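Local coordinates for protein 2-heptyl-3-hydroxy-4(1H)-quinolone dioxygenase (Mycobacterium abscessus, PDB 6RB3) that cleaves the ring of the Pseudomonas quinolone signal PQS with dioxygen, giving N-octanoylanthranilate and carbon monoxide, on an alpha/beta-hydrolase fold, at residues 36-41 with 91-96; 98-103 with 195-200; 119-124 with 246-251; 211-216 with 239-244. The protein carries 2 engineered substitutions. All coordinates share one frame; numbering follows the deposited sequence.

Contact 1: residues 36-41 with 91-96. Engineered in segment 91-96: S96 (natural residue Ala). With JWW (2-heptylquinoline-3,4-diol), chain D.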
loop_
_atom_site.group_PDB
_atom_site.type_symbol
_atom_site.label_atom_id
_atom_site.label_comp_id
_atom_site.label_asym_id
_atom_site.label_seq_id
_atom_site.Cartn_x
_atom_site.Cartn_y
_atom_site.Cartn_z
ATOM N N ARG A 36 -3.234 11.028 -2.843
ATOM C CA ARG A 36 -4.428 11.155 -3.682
ATOM C C ARG A 36 -5.031 9.789 -4.040
ATOM O O ARG A 36 -6.229 9.707 -4.391
ATOM C CB ARG A 36 -4.113 11.960 -4.948
ATOM C CG ARG A 36 -4.096 13.454 -4.678
ATOM C CD ARG A 36 -3.711 14.262 -5.899
ATOM N NE ARG A 36 -2.292 14.125 -6.220
ATOM C CZ ARG A 36 -1.727 14.641 -7.302
ATOM N NH1 ARG A 36 -2.472 15.312 -8.167
ATOM N NH2 ARG A 36 -0.428 14.486 -7.517
ATOM N N ALA A 37 -4.230 8.737 -3.913
ATOM C CA ALA A 37 -4.721 7.387 -4.027
ATOM C C ALA A 37 -5.826 7.084 -3.014
ATOM O O ALA A 37 -6.556 6.095 -3.192
ATOM C CB ALA A 37 -3.521 6.448 -3.873
ATOM N N TYR A 38 -5.995 7.931 -1.984
ATOM C CA TYR A 38 -7.032 7.726 -0.986
ATOM C C TYR A 38 -8.014 8.883 -0.883
ATOM O O TYR A 38 -8.821 8.926 0.077
ATOM C CB TYR A 38 -6.406 7.458 0.363
ATOM C CG TYR A 38 -5.668 6.153 0.376
ATOM C CD1 TYR A 38 -6.316 4.971 0.667
ATOM C CD2 TYR A 38 -4.291 6.092 0.057
ATOM C CE1 TYR A 38 -5.625 3.768 0.706
ATOM C CE2 TYR A 38 -3.615 4.901 0.078
ATOM C CZ TYR A 38 -4.293 3.733 0.422
ATOM O OH TYR A 38 -3.610 2.543 0.428
ATOM N N ASP A 39 -8.037 9.769 -1.883
ATOM C CA ASP A 39 -9.075 10.788 -1.958
ATOM C C ASP A 39 -10.479 10.183 -1.933
ATOM O O ASP A 39 -11.387 10.706 -1.268
ATOM C CB ASP A 39 -8.896 11.622 -3.231
ATOM C CG ASP A 39 -7.833 12.703 -3.097
ATOM O OD1 ASP A 39 -7.383 12.935 -1.960
ATOM O OD2 ASP A 39 -7.452 13.321 -4.133
ATOM N N GLY A 40 -10.698 9.113 -2.696
ATOM C CA GLY A 40 -12.023 8.513 -2.737
ATOM C C GLY A 40 -12.428 7.927 -1.403
ATOM O O GLY A 40 -13.576 8.033 -0.997
ATOM N N MET A 41 -11.494 7.291 -0.712
ATOM C CA MET A 41 -11.793 6.625 0.541
ATOM C C MET A 41 -11.882 7.587 1.713
ATOM O O MET A 41 -12.560 7.274 2.683
ATOM C CB MET A 41 -10.709 5.585 0.786
ATOM C CG MET A 41 -10.871 4.289 0.090
ATOM S SD MET A 41 -9.538 3.117 0.492
ATOM C CE MET A 41 -9.831 2.805 2.221
ATOM N N VAL A 91 -4.068 1.644 12.383
ATOM C CA VAL A 91 -4.251 0.598 11.375
ATOM C C VAL A 91 -3.779 1.044 10.002
ATOM O O VAL A 91 -4.454 1.814 9.327
ATOM C CB VAL A 91 -5.725 0.143 11.332
ATOM C CG1 VAL A 91 -5.980 -0.904 10.288
ATOM C CG2 VAL A 91 -6.138 -0.331 12.743
ATOM N N PRO A 92 -2.649 0.530 9.526
ATOM C CA PRO A 92 -2.260 0.813 8.136
ATOM C C PRO A 92 -3.213 0.206 7.108
ATOM O O PRO A 92 -3.643 -0.935 7.231
ATOM C CB PRO A 92 -0.855 0.201 8.018
ATOM C CG PRO A 92 -0.384 -0.013 9.363
ATOM C CD PRO A 92 -1.596 -0.222 10.242
ATOM N N ILE A 93 -3.525 1.002 6.082
ATOM C CA ILE A 93 -4.211 0.602 4.852
ATOM C C ILE A 93 -3.196 0.875 3.757
ATOM O O ILE A 93 -2.956 2.036 3.442
ATOM C CB ILE A 93 -5.477 1.424 4.598
ATOM C CG1 ILE A 93 -6.327 1.462 5.846
ATOM C CG2 ILE A 93 -6.275 0.870 3.381
ATOM C CD1 ILE A 93 -7.512 2.436 5.703
ATOM N N ALA A 94 -2.647 -0.152 3.137
ATOM C CA ALA A 94 -1.543 0.042 2.210
ATOM C C ALA A 94 -1.898 -0.498 0.829
ATOM O O ALA A 94 -2.494 -1.570 0.704
ATOM C CB ALA A 94 -0.273 -0.634 2.740
ATOM N N HIS A 95 -1.540 0.257 -0.212
ATOM C CA HIS A 95 -1.844 -0.157 -1.573
ATOM C C HIS A 95 -0.695 -0.941 -2.189
ATOM O O HIS A 95 0.463 -0.492 -2.146
ATOM C CB HIS A 95 -2.137 1.033 -2.469
ATOM C CG HIS A 95 -2.330 0.676 -3.909
ATOM N ND1 HIS A 95 -3.452 0.017 -4.367
ATOM C CD2 HIS A 95 -1.580 0.942 -5.005
ATOM C CE1 HIS A 95 -3.394 -0.101 -5.683
ATOM N NE2 HIS A 95 -2.261 0.431 -6.093
ATOM N N SER A 96 -1.033 -2.109 -2.750
ATOM C CA SER A 96 -0.074 -2.877 -3.519
ATOM C C SER A 96 1.222 -3.040 -2.725
ATOM O O SER A 96 1.196 -3.522 -1.585
ATOM C CB SER A 96 0.144 -2.194 -4.886
ATOM O OG SER A 96 0.960 -2.998 -5.708
HETATM C C10 JWW D . 1.873 -1.782 -8.113
HETATM C C13 JWW D . 1.396 2.294 -8.562
HETATM C C15 JWW D . 1.077 4.612 -9.434
HETATM C C17 JWW D . 0.901 5.064 -11.832
HETATM C C01 JWW D . 5.216 -2.373 -9.811
HETATM C C02 JWW D . 6.364 -1.632 -10.093
HETATM C C03 JWW D . 6.459 -0.304 -9.718
HETATM C C04 JWW D . 5.396 0.276 -9.068
HETATM C C05 JWW D . 4.291 -0.474 -8.797
HETATM C C06 JWW D . 4.157 -1.783 -9.147
HETATM C C07 JWW D . 2.927 -2.491 -8.819
HETATM C C09 JWW D . 2.046 -0.441 -7.811
HETATM C C11 JWW D . 0.984 0.374 -7.055
HETATM C C12 JWW D . 1.328 1.868 -7.106
HETATM C C14 JWW D . 0.359 3.393 -8.833
HETATM C C16 JWW D . 0.170 5.212 -10.502
HETATM N N08 JWW D . 3.262 0.181 -8.154
HETATM O O18 JWW D . 0.675 -2.428 -7.801
HETATM O O19 JWW D . 2.719 -3.857 -9.160
#

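Contact 2: residues 98-103 with 195-200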
loop_
_atom_site.group_PDB
_atom_site.type_symbol
_atom_site.label_atom_id
_atom_site.label_comp_id
_atom_site.label_asym_id
_atom_site.label_seq_id
_atom_site.Cartn_x
_atom_site.Cartn_y
_atom_site.Cartn_z
ATOM N N GLY A 98 3.120 -0.997 -1.223
ATOM C CA GLY A 98 3.154 -0.340 0.062
ATOM C C GLY A 98 2.928 -1.304 1.186
ATOM O O GLY A 98 3.300 -1.037 2.319
ATOM N N GLY A 99 2.322 -2.443 0.887
ATOM C CA GLY A 99 2.027 -3.428 1.910
ATOM C C GLY A 99 3.264 -4.077 2.498
ATOM O O GLY A 99 3.247 -4.492 3.662
ATOM N N TRP A 100 4.355 -4.150 1.732
ATOM C CA TRP A 100 5.597 -4.641 2.322
ATOM C C TRP A 100 6.021 -3.746 3.482
ATOM O O TRP A 100 6.434 -4.230 4.549
ATOM C CB TRP A 100 6.711 -4.659 1.292
ATOM C CG TRP A 100 6.586 -5.622 0.141
ATOM C CD1 TRP A 100 6.167 -5.332 -1.129
ATOM C CD2 TRP A 100 6.864 -7.021 0.168
ATOM N NE1 TRP A 100 6.190 -6.484 -1.900
ATOM C CE2 TRP A 100 6.600 -7.529 -1.120
ATOM C CE3 TRP A 100 7.310 -7.901 1.159
ATOM C CZ2 TRP A 100 6.763 -8.871 -1.435
ATOM C CZ3 TRP A 100 7.458 -9.223 0.843
ATOM C CH2 TRP A 100 7.211 -9.692 -0.446
ATOM N N ALA A 101 5.920 -2.420 3.277
ATOM C CA ALA A 101 6.290 -1.456 4.309
ATOM C C ALA A 101 5.316 -1.513 5.470
ATOM O O ALA A 101 5.736 -1.451 6.621
ATOM C CB ALA A 101 6.368 -0.051 3.697
ATOM N N ALA A 102 4.019 -1.678 5.195
ATOM C CA ALA A 102 3.038 -1.796 6.274
ATOM C C ALA A 102 3.287 -3.019 7.149
ATOM O O ALA A 102 3.103 -2.966 8.370
ATOM C CB ALA A 102 1.633 -1.860 5.688
ATOM N N LEU A 103 3.689 -4.146 6.547
ATOM C CA LEU A 103 4.002 -5.333 7.351
ATOM C C LEU A 103 5.287 -5.137 8.156
ATOM O O LEU A 103 5.416 -5.635 9.294
ATOM C CB LEU A 103 4.120 -6.593 6.465
ATOM C CG LEU A 103 2.861 -6.972 5.707
ATOM C CD1 LEU A 103 3.139 -8.010 4.598
ATOM C CD2 LEU A 103 1.743 -7.511 6.593
ATOM N N GLY A 195 10.157 -14.524 -0.840
ATOM C CA GLY A 195 9.340 -15.402 -1.661
ATOM C C GLY A 195 7.983 -14.850 -1.998
ATOM O O GLY A 195 7.617 -14.767 -3.177
ATOM N N SER A 196 7.238 -14.401 -0.994
ATOM C CA SER A 196 5.926 -13.831 -1.250
ATOM C C SER A 196 5.472 -13.065 -0.023
ATOM O O SER A 196 5.891 -13.384 1.104
ATOM C CB SER A 196 4.908 -14.924 -1.571
ATOM O OG SER A 196 4.411 -15.459 -0.374
ATOM N N PRO A 197 4.560 -12.101 -0.195
ATOM C CA PRO A 197 3.998 -11.432 0.980
ATOM C C PRO A 197 3.413 -12.401 1.975
ATOM O O PRO A 197 3.400 -12.099 3.170
ATOM C CB PRO A 197 2.910 -10.513 0.405
ATOM C CG PRO A 197 3.267 -10.358 -1.067
ATOM C CD PRO A 197 4.041 -11.564 -1.462
ATOM N N MET A 198 2.895 -13.547 1.513
ATOM C CA MET A 198 2.260 -14.495 2.429
ATOM C C MET A 198 3.291 -15.134 3.346
ATOM O O MET A 198 3.033 -15.309 4.539
ATOM C CB MET A 198 1.490 -15.561 1.650
ATOM C CG MET A 198 -0.021 -15.219 1.522
ATOM S SD MET A 198 -0.988 -16.219 0.343
ATOM C CE MET A 198 -2.596 -15.442 0.590
ATOM N N ARG A 199 4.479 -15.455 2.806
ATOM C CA ARG A 199 5.579 -15.936 3.638
ATOM C C ARG A 199 6.027 -14.849 4.605
ATOM O O ARG A 199 6.348 -15.133 5.772
ATOM C CB ARG A 199 6.749 -16.418 2.764
ATOM C CG ARG A 199 6.433 -17.726 2.018
ATOM C CD ARG A 199 7.642 -18.294 1.272
ATOM N NE ARG A 199 8.537 -19.103 2.119
ATOM C CZ ARG A 199 9.594 -18.634 2.792
ATOM N NH1 ARG A 199 9.908 -17.342 2.753
ATOM N NH2 ARG A 199 10.342 -19.461 3.509
ATOM N N ARG A 200 6.020 -13.589 4.148
ATOM C CA ARG A 200 6.408 -12.482 5.014
ATOM C C ARG A 200 5.480 -12.375 6.196
ATOM O O ARG A 200 5.944 -12.201 7.329
ATOM C CB ARG A 200 6.406 -11.172 4.228
ATOM C CG ARG A 200 6.545 -9.897 5.057
ATOM C CD ARG A 200 7.962 -9.637 5.326
ATOM N NE ARG A 200 8.244 -8.643 6.350
ATOM C CZ ARG A 200 8.222 -8.883 7.658
ATOM N NH1 ARG A 200 7.871 -10.066 8.109
ATOM N NH2 ARG A 200 8.547 -7.937 8.521
HETATM O O HOH W 1 8.351 -6.561 4.654
#

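Contact 3: residues 119-124 with 246-251. Engineered in segment 246-251: A246 (natural residue His).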
loop_
_atom_site.group_PDB
_atom_site.type_symbol
_atom_site.label_atom_id
_atom_site.label_comp_id
_atom_site.label_asym_id
_atom_site.label_seq_id
_atom_site.Cartn_x
_atom_site.Cartn_y
_atom_site.Cartn_z
ATOM N N ILE A 119 -4.250 -4.589 3.359
ATOM C CA ILE A 119 -3.502 -4.501 2.114
ATOM C C ILE A 119 -4.498 -4.548 0.975
ATOM O O ILE A 119 -5.533 -5.225 1.068
ATOM C CB ILE A 119 -2.454 -5.627 2.006
ATOM C CG1 ILE A 119 -1.507 -5.485 3.200
ATOM C CG2 ILE A 119 -1.718 -5.582 0.732
ATOM C CD1 ILE A 119 -0.497 -6.530 3.245
ATOM N N LEU A 120 -4.213 -3.770 -0.063
ATOM C CA LEU A 120 -5.091 -3.603 -1.217
ATOM C C LEU A 120 -4.374 -4.110 -2.450
ATOM O O LEU A 120 -3.394 -3.505 -2.873
ATOM C CB LEU A 120 -5.464 -2.133 -1.433
ATOM C CG LEU A 120 -6.065 -1.404 -0.238
ATOM C CD1 LEU A 120 -6.415 0.022 -0.627
ATOM C CD2 LEU A 120 -7.294 -2.053 0.299
ATOM N N ASP A 121 -4.864 -5.214 -3.013
ATOM C CA ASP A 121 -4.352 -5.785 -4.267
ATOM C C ASP A 121 -2.818 -5.792 -4.350
ATOM O O ASP A 121 -2.209 -5.042 -5.116
ATOM C CB ASP A 121 -4.924 -5.046 -5.489
ATOM C CG ASP A 121 -5.414 -6.014 -6.593
ATOM O OD1 ASP A 121 -4.615 -6.918 -6.903
ATOM O OD2 ASP A 121 -6.583 -5.908 -7.084
ATOM N N LEU A 122 -2.191 -6.643 -3.543
ATOM C CA LEU A 122 -0.777 -6.957 -3.601
ATOM C C LEU A 122 -0.617 -8.423 -3.997
ATOM O O LEU A 122 -1.213 -9.318 -3.375
ATOM C CB LEU A 122 -0.159 -6.720 -2.226
ATOM C CG LEU A 122 1.249 -7.246 -1.975
ATOM C CD1 LEU A 122 2.223 -6.591 -2.901
ATOM C CD2 LEU A 122 1.624 -7.054 -0.486
ATOM N N ILE A 123 0.229 -8.681 -4.989
ATOM C CA ILE A 123 0.416 -10.050 -5.469
ATOM C C ILE A 123 0.860 -10.945 -4.315
ATOM O O ILE A 123 1.993 -10.848 -3.830
ATOM C CB ILE A 123 1.417 -10.099 -6.630
ATOM C CG1 ILE A 123 0.894 -9.337 -7.858
ATOM C CG2 ILE A 123 1.683 -11.533 -7.046
ATOM C CD1 ILE A 123 -0.585 -9.575 -8.116
ATOM N N MET A 124 -0.020 -11.842 -3.882
ATOM C CA MET A 124 0.272 -12.738 -2.764
ATOM C C MET A 124 1.057 -13.999 -3.146
ATOM O O MET A 124 1.559 -14.686 -2.241
ATOM C CB MET A 124 -1.037 -13.175 -2.112
ATOM C CG MET A 124 -1.742 -12.063 -1.425
ATOM S SD MET A 124 -0.781 -11.502 -0.000
ATOM C CE MET A 124 -1.535 -9.907 0.252
ATOM N N ALA A 246 -6.851 -3.013 -10.496
ATOM C CA ALA A 246 -5.952 -3.293 -9.396
ATOM C C ALA A 246 -5.844 -2.109 -8.423
ATOM O O ALA A 246 -4.828 -2.003 -7.722
ATOM C CB ALA A 246 -4.587 -3.657 -9.971
ATOM N N PHE A 247 -6.863 -1.226 -8.387
ATOM C CA PHE A 247 -6.932 -0.066 -7.489
ATOM C C PHE A 247 -8.273 -0.119 -6.745
ATOM O O PHE A 247 -9.133 0.758 -6.901
ATOM C CB PHE A 247 -6.837 1.263 -8.266
ATOM C CG PHE A 247 -5.493 1.540 -8.950
ATOM C CD1 PHE A 247 -4.464 2.100 -8.272
ATOM C CD2 PHE A 247 -5.312 1.268 -10.272
ATOM C CE1 PHE A 247 -3.263 2.379 -8.902
ATOM C CE2 PHE A 247 -4.125 1.536 -10.917
ATOM C CZ PHE A 247 -3.098 2.085 -10.246
ATOM N N PRO A 248 -8.519 -1.151 -5.970
ATOM C CA PRO A 248 -9.829 -1.216 -5.304
ATOM C C PRO A 248 -10.167 0.032 -4.485
ATOM O O PRO A 248 -11.342 0.427 -4.411
ATOM C CB PRO A 248 -9.711 -2.463 -4.409
ATOM C CG PRO A 248 -8.257 -2.696 -4.256
ATOM C CD PRO A 248 -7.563 -2.161 -5.478
ATOM N N GLY A 249 -9.179 0.656 -3.818
ATOM C CA GLY A 249 -9.476 1.840 -3.011
ATOM C C GLY A 249 -10.020 3.004 -3.818
ATOM O O GLY A 249 -10.778 3.824 -3.305
ATOM N N ILE A 250 -9.587 3.129 -5.059
ATOM C CA ILE A 250 -10.033 4.208 -5.919
ATOM C C ILE A 250 -11.310 3.807 -6.641
ATOM O O ILE A 250 -12.230 4.607 -6.764
ATOM C CB ILE A 250 -8.904 4.595 -6.907
ATOM C CG1 ILE A 250 -7.561 4.852 -6.158
ATOM C CG2 ILE A 250 -9.293 5.808 -7.731
ATOM C CD1 ILE A 250 -6.323 5.269 -7.029
ATOM N N GLU A 251 -11.376 2.557 -7.115
ATOM C CA GLU A 251 -12.537 2.082 -7.872
ATOM C C GLU A 251 -13.742 1.851 -6.968
ATOM O O GLU A 251 -14.872 2.134 -7.349
ATOM C CB GLU A 251 -12.155 0.790 -8.620
ATOM C CG GLU A 251 -13.285 0.148 -9.424
ATOM C CD GLU A 251 -12.816 -1.019 -10.279
ATOM O OE1 GLU A 251 -11.734 -1.583 -9.999
ATOM O OE2 GLU A 251 -13.539 -1.389 -11.243
HETATM O O HOH W 2 -2.435 -3.345 -7.122
#

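Contact 4: residues 211-216 with 239-244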
loop_
_atom_site.group_PDB
_atom_site.type_symbol
_atom_site.label_atom_id
_atom_site.label_comp_id
_atom_site.label_asym_id
_atom_site.label_seq_id
_atom_site.Cartn_x
_atom_site.Cartn_y
_atom_site.Cartn_z
ATOM N N ARG A 211 -5.808 -8.314 6.663
ATOM C CA ARG A 211 -6.840 -8.534 5.658
ATOM C C ARG A 211 -6.366 -8.102 4.283
ATOM O O ARG A 211 -5.892 -6.972 4.122
ATOM C CB ARG A 211 -8.128 -7.754 5.974
ATOM C CG ARG A 211 -9.222 -7.856 4.911
ATOM C CD ARG A 211 -10.570 -7.406 5.453
ATOM N NE ARG A 211 -10.847 -8.175 6.677
ATOM C CZ ARG A 211 -11.920 -8.023 7.450
ATOM N NH1 ARG A 211 -12.832 -7.083 7.186
ATOM N NH2 ARG A 211 -12.024 -8.767 8.542
ATOM N N HIS A 212 -6.502 -8.999 3.293
ATOM C CA HIS A 212 -6.239 -8.661 1.896
ATOM C C HIS A 212 -7.521 -8.426 1.111
ATOM O O HIS A 212 -8.384 -9.293 1.064
ATOM C CB HIS A 212 -5.481 -9.761 1.173
ATOM C CG HIS A 212 -4.925 -9.352 -0.167
ATOM N ND1 HIS A 212 -4.457 -10.270 -1.085
ATOM C CD2 HIS A 212 -4.765 -8.138 -0.744
ATOM C CE1 HIS A 212 -3.993 -9.632 -2.151
ATOM N NE2 HIS A 212 -4.170 -8.339 -1.969
ATOM N N VAL A 213 -7.617 -7.271 0.467
ATOM C CA VAL A 213 -8.773 -6.912 -0.349
ATOM C C VAL A 213 -8.285 -6.631 -1.765
ATOM O O VAL A 213 -7.403 -5.800 -1.972
ATOM C CB VAL A 213 -9.529 -5.706 0.222
ATOM C CG1 VAL A 213 -10.561 -5.245 -0.754
ATOM C CG2 VAL A 213 -10.220 -6.102 1.501
ATOM N N PHE A 214 -8.862 -7.314 -2.739
ATOM C CA PHE A 214 -8.388 -7.211 -4.107
ATOM C C PHE A 214 -9.493 -7.498 -5.107
ATOM O O PHE A 214 -10.464 -8.204 -4.808
ATOM C CB PHE A 214 -7.258 -8.217 -4.312
ATOM C CG PHE A 214 -7.642 -9.635 -3.913
ATOM C CD1 PHE A 214 -7.448 -10.099 -2.618
ATOM C CD2 PHE A 214 -8.171 -10.497 -4.836
ATOM C CE1 PHE A 214 -7.757 -11.414 -2.266
ATOM C CE2 PHE A 214 -8.514 -11.811 -4.483
ATOM C CZ PHE A 214 -8.308 -12.263 -3.199
ATOM N N SER A 215 -9.345 -6.929 -6.295
ATOM C CA SER A 215 -10.138 -7.349 -7.429
ATOM C C SER A 215 -9.364 -8.171 -8.461
ATOM O O SER A 215 -9.994 -8.857 -9.272
ATOM C CB SER A 215 -10.741 -6.134 -8.140
ATOM O OG SER A 215 -11.759 -5.560 -7.375
ATOM N N HIS A 216 -8.042 -8.130 -8.453
ATOM C CA HIS A 216 -7.564 -8.240 -9.798
ATOM C C HIS A 216 -7.324 -9.662 -10.254
ATOM O O HIS A 216 -8.085 -10.156 -11.095
ATOM C CB HIS A 216 -6.265 -7.548 -10.086
ATOM C CG HIS A 216 -6.316 -6.796 -11.367
ATOM N ND1 HIS A 216 -7.516 -6.339 -11.866
ATOM C CD2 HIS A 216 -5.365 -6.455 -12.271
ATOM C CE1 HIS A 216 -7.292 -5.685 -12.992
ATOM N NE2 HIS A 216 -5.994 -5.728 -13.251
ATOM N N ARG A 239 -10.963 -10.423 1.135
ATOM C CA ARG A 239 -12.196 -10.260 0.385
ATOM C C ARG A 239 -11.880 -9.956 -1.067
ATOM O O ARG A 239 -11.192 -8.975 -1.372
ATOM C CB ARG A 239 -13.098 -9.141 0.956
ATOM C CG ARG A 239 -14.618 -9.300 0.518
ATOM C CD ARG A 239 -15.418 -10.034 1.645
ATOM N NE ARG A 239 -15.094 -9.442 2.942
ATOM C CZ ARG A 239 -14.966 -10.112 4.086
ATOM N NH1 ARG A 239 -15.182 -11.422 4.126
ATOM N NH2 ARG A 239 -14.625 -9.453 5.194
ATOM N N ARG A 240 -12.394 -10.772 -1.954
ATOM C CA ARG A 240 -12.381 -10.428 -3.357
ATOM C C ARG A 240 -13.523 -9.440 -3.624
ATOM O O ARG A 240 -14.666 -9.653 -3.221
ATOM C CB ARG A 240 -12.485 -11.689 -4.233
ATOM C CG ARG A 240 -12.497 -11.362 -5.711
ATOM C CD ARG A 240 -12.596 -12.626 -6.580
ATOM N NE ARG A 240 -11.313 -13.284 -6.728
ATOM C CZ ARG A 240 -10.387 -12.905 -7.588
ATOM N NH1 ARG A 240 -10.598 -11.876 -8.385
ATOM N NH2 ARG A 240 -9.245 -13.564 -7.662
ATOM N N LEU A 241 -13.203 -8.338 -4.273
ATOM C CA LEU A 241 -14.219 -7.402 -4.719
ATOM C C LEU A 241 -14.465 -7.605 -6.215
ATOM O O LEU A 241 -13.724 -8.286 -6.925
ATOM C CB LEU A 241 -13.804 -5.964 -4.395
ATOM C CG LEU A 241 -13.549 -5.693 -2.919
ATOM C CD1 LEU A 241 -13.213 -4.210 -2.679
ATOM C CD2 LEU A 241 -14.723 -6.087 -2.072
ATOM N N GLY A 242 -15.547 -7.037 -6.692
ATOM C CA GLY A 242 -15.923 -7.206 -8.076
ATOM C C GLY A 242 -15.443 -6.129 -9.049
ATOM O O GLY A 242 -16.129 -5.833 -10.034
ATOM N N GLY A 243 -14.307 -5.550 -8.818
ATOM C CA GLY A 243 -13.876 -4.434 -9.628
ATOM C C GLY A 243 -13.176 -4.900 -10.870
ATOM O O GLY A 243 -12.793 -6.066 -11.012
ATOM N N GLU A 244 -12.962 -3.966 -11.784
ATOM C CA GLU A 244 -12.146 -4.270 -12.959
ATOM C C GLU A 244 -10.652 -4.042 -12.760
ATOM O O GLU A 244 -9.849 -4.598 -13.524
ATOM C CB GLU A 244 -12.615 -3.407 -14.132
ATOM C CG GLU A 244 -14.028 -3.721 -14.543
ATOM C CD GLU A 244 -14.616 -2.761 -15.528
ATOM O OE1 GLU A 244 -14.226 -1.584 -15.564
ATOM O OE2 GLU A 244 -15.489 -3.202 -16.296
HETATM O O HOH W 3 -12.300 -9.933 -8.884
#

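Contact 1: residues 36-41 with 91-96
This contact lies at the substrate end of the central sheet of the alpha/beta-hydrolase fold, where Y38 and M41 of a loop meet I93 and H95 of strand 90-95. The strand ends at the nucleophile elbow, the tight turn of this fold, which holds the engineered S96 (natural residue Ala). S96 has the positive phi, 50°, expected of an elbow residue.

Y38 reaches the strand with its hydroxyl end. Its CG stands beside the backbone N, anti to the carbonyl carbon (chi1 -67°), and the ring extends toward the strand. Y38 OH comes within 3.1 Å of I93 O. It is as close to H95 N, which lies near the ring plane at the edge, but the angle there is too poor for a hydrogen bond. The hydroxyl is satisfied by L28 O of the neighbouring strand 24-28. Next to the hydroxyl-bearing carbon, Y38 CE1 touches I93 CG2 at 4.0 Å. The other branch of I93 goes to M41: M41 CE and I93 CD1 meet tip to tip at 4.2 Å. Helix 253-265 also covers M41 and I93.

H95 begins on the Y38 side, with CB 3.6 Å from Y38 OH. With CG anti to the backbone N (chi1 175°), its ring turns off to the substrate pocket. F247 and H33 also meet this ring. The heptyl chain of the bound 2-heptylquinoline-3,4-diol starts against it, with ligand C11 lying 3.3 Å from H95 CD2.

Contact 2: residues 98-103 with 195-200
W100 of helix 98-113 lays its six-membered ring against P197, the first residue of helix 197-202. From CB the side chain leaves with CG beside the backbone N (chi1 -67°), and this carries the indole across to the second helix. At the near end NE1 has its bond with a residue just outside the segments. Farther out, W100 CZ2 touches P197 CG at 3.8 Å. W100 CH2 lies 3.6 Å from P197 N. On the other corner W100 CZ3 meets R200 CB at 4.0 Å. P197 CB sits over one face of the indole, while Y191 makes an edge-to-face contact and the substrate-binding H97 lies nearly parallel to it.

One turn on, L103 CD1 packs on R200 CG at 3.9 Å, the two side chains running past each other in opposite directions. S196 is the N-cap of the second helix, its OG accepting from R199 N at 3.2 Å and more weakly from M198 N.

A water joins the two helices: it donates to W100 O and accepts from R200 NE. The guanidinium also pairs with E104 and D107 and makes a cation-pi contact with W194. The charge of R200 is thus probably well balanced, while its aliphatic part serves the apolar interface.

Contact 3: residues 119-124 with 246-251
A246 opens the second segment against D121, and the pair lies at what is probably the catalytic acid-base site of the alpha/beta-hydrolase fold. A246 is engineered; the natural residue is His, inferred to be the proton donor/acceptor. D121 is inferred to raise the basicity of that histidine. In this variant D121 OD2 lies 3.5 Å from A246 CA and 4.2 Å from A246 CB. The carboxylate has a partner outside the two segments: OD2 accepts from S215 N. A water spans the two backbones, donating to D121 O at 2.6 Å and to A246 O at 2.8 Å.

F247 is the N-cap residue of helix 248-251. Its side chain turns from strand 116-120 and lines the ligand pocket, its ring nearly parallel to that of H95. P248 faces back to the strand end and wedges its ring against two residues. P248 CD touches D121 CB at 3.9 Å, and P248 CG touches L120 CB at 4.0 Å. G249 brings its backbone N to 4.3 Å from L120 CD1. E251 closes the turn with its N bonded to F247 O at 2.9 Å, while its carboxylate reaches back to T245 and E244 N.

The short helix thus sits over the end of strand 116-120. Helix 162-170 packs on F247, I250 and E251, and strand 209-214 borders D121 through F214.

Contact 4: residues 211-216 with 239-244
R239 N donates to H212 O at 2.8 Å, and this bond is part of the parallel pairing of strands 209-214 and 236-240, the last two strands of the alpha/beta-hydrolase sheet. F214 N then donates to R239 O at 3.2 Å. L241 N gives the straightest bond, to F214 O at 2.8 Å (167° at the hydrogen). Helix 221-232 connects the strands, making a beta-alpha-beta unit. Beyond the paired strands G243 N donates to S215 OG at 2.9 Å. A water ties S215 O, L241 O and R240 NH1 together.

The arginines lie farther out. R239 NH2 stands over one face of the R211 guanidinium, 3.6 Å from R211 NH1, with the two planes 74° apart. The like charges are probably offset by E259, which pairs with both, and by D262, which pairs with R211. On the F214 side of the sheet R240 runs out extended (chi1 179°) and bends at chi3, which brings its guanidinium to the edge of F214. The two planes are perpendicular, and D223 is the salt-bridge partner. The edge atom F214 CE2 lies over the guanidinium face, 3.7 Å from R240 NH2. On the V213 side, V213 CG1 presses on L241 CD1 at 3.4 Å, tighter than usual for two carbons.

Overall arrangement
Contacts 1, 3 and 4 reach the same sheet through the neighbouring strands 90-95, 116-120, 209-214 and 236-240. Contact 2 joins helix 98-113, which follows strand 90-95, to helix 197-202, which precedes strand 209-214. Contacts 3 and 4 are closest, with centres 7 Å apart; the centres of contacts 1 and 3 are 9 Å apart. Contacts 2 and 4 do not touch, their centres being 17 Å apart. Along the chain contact 1 closes first, contacts 2 and 3 cross, and contact 4 is nested within contact 3. Contacts 1 and 3 thus bring ligand-pocket and probable catalytic positions from distant parts of the sequence together at one end of the sheet.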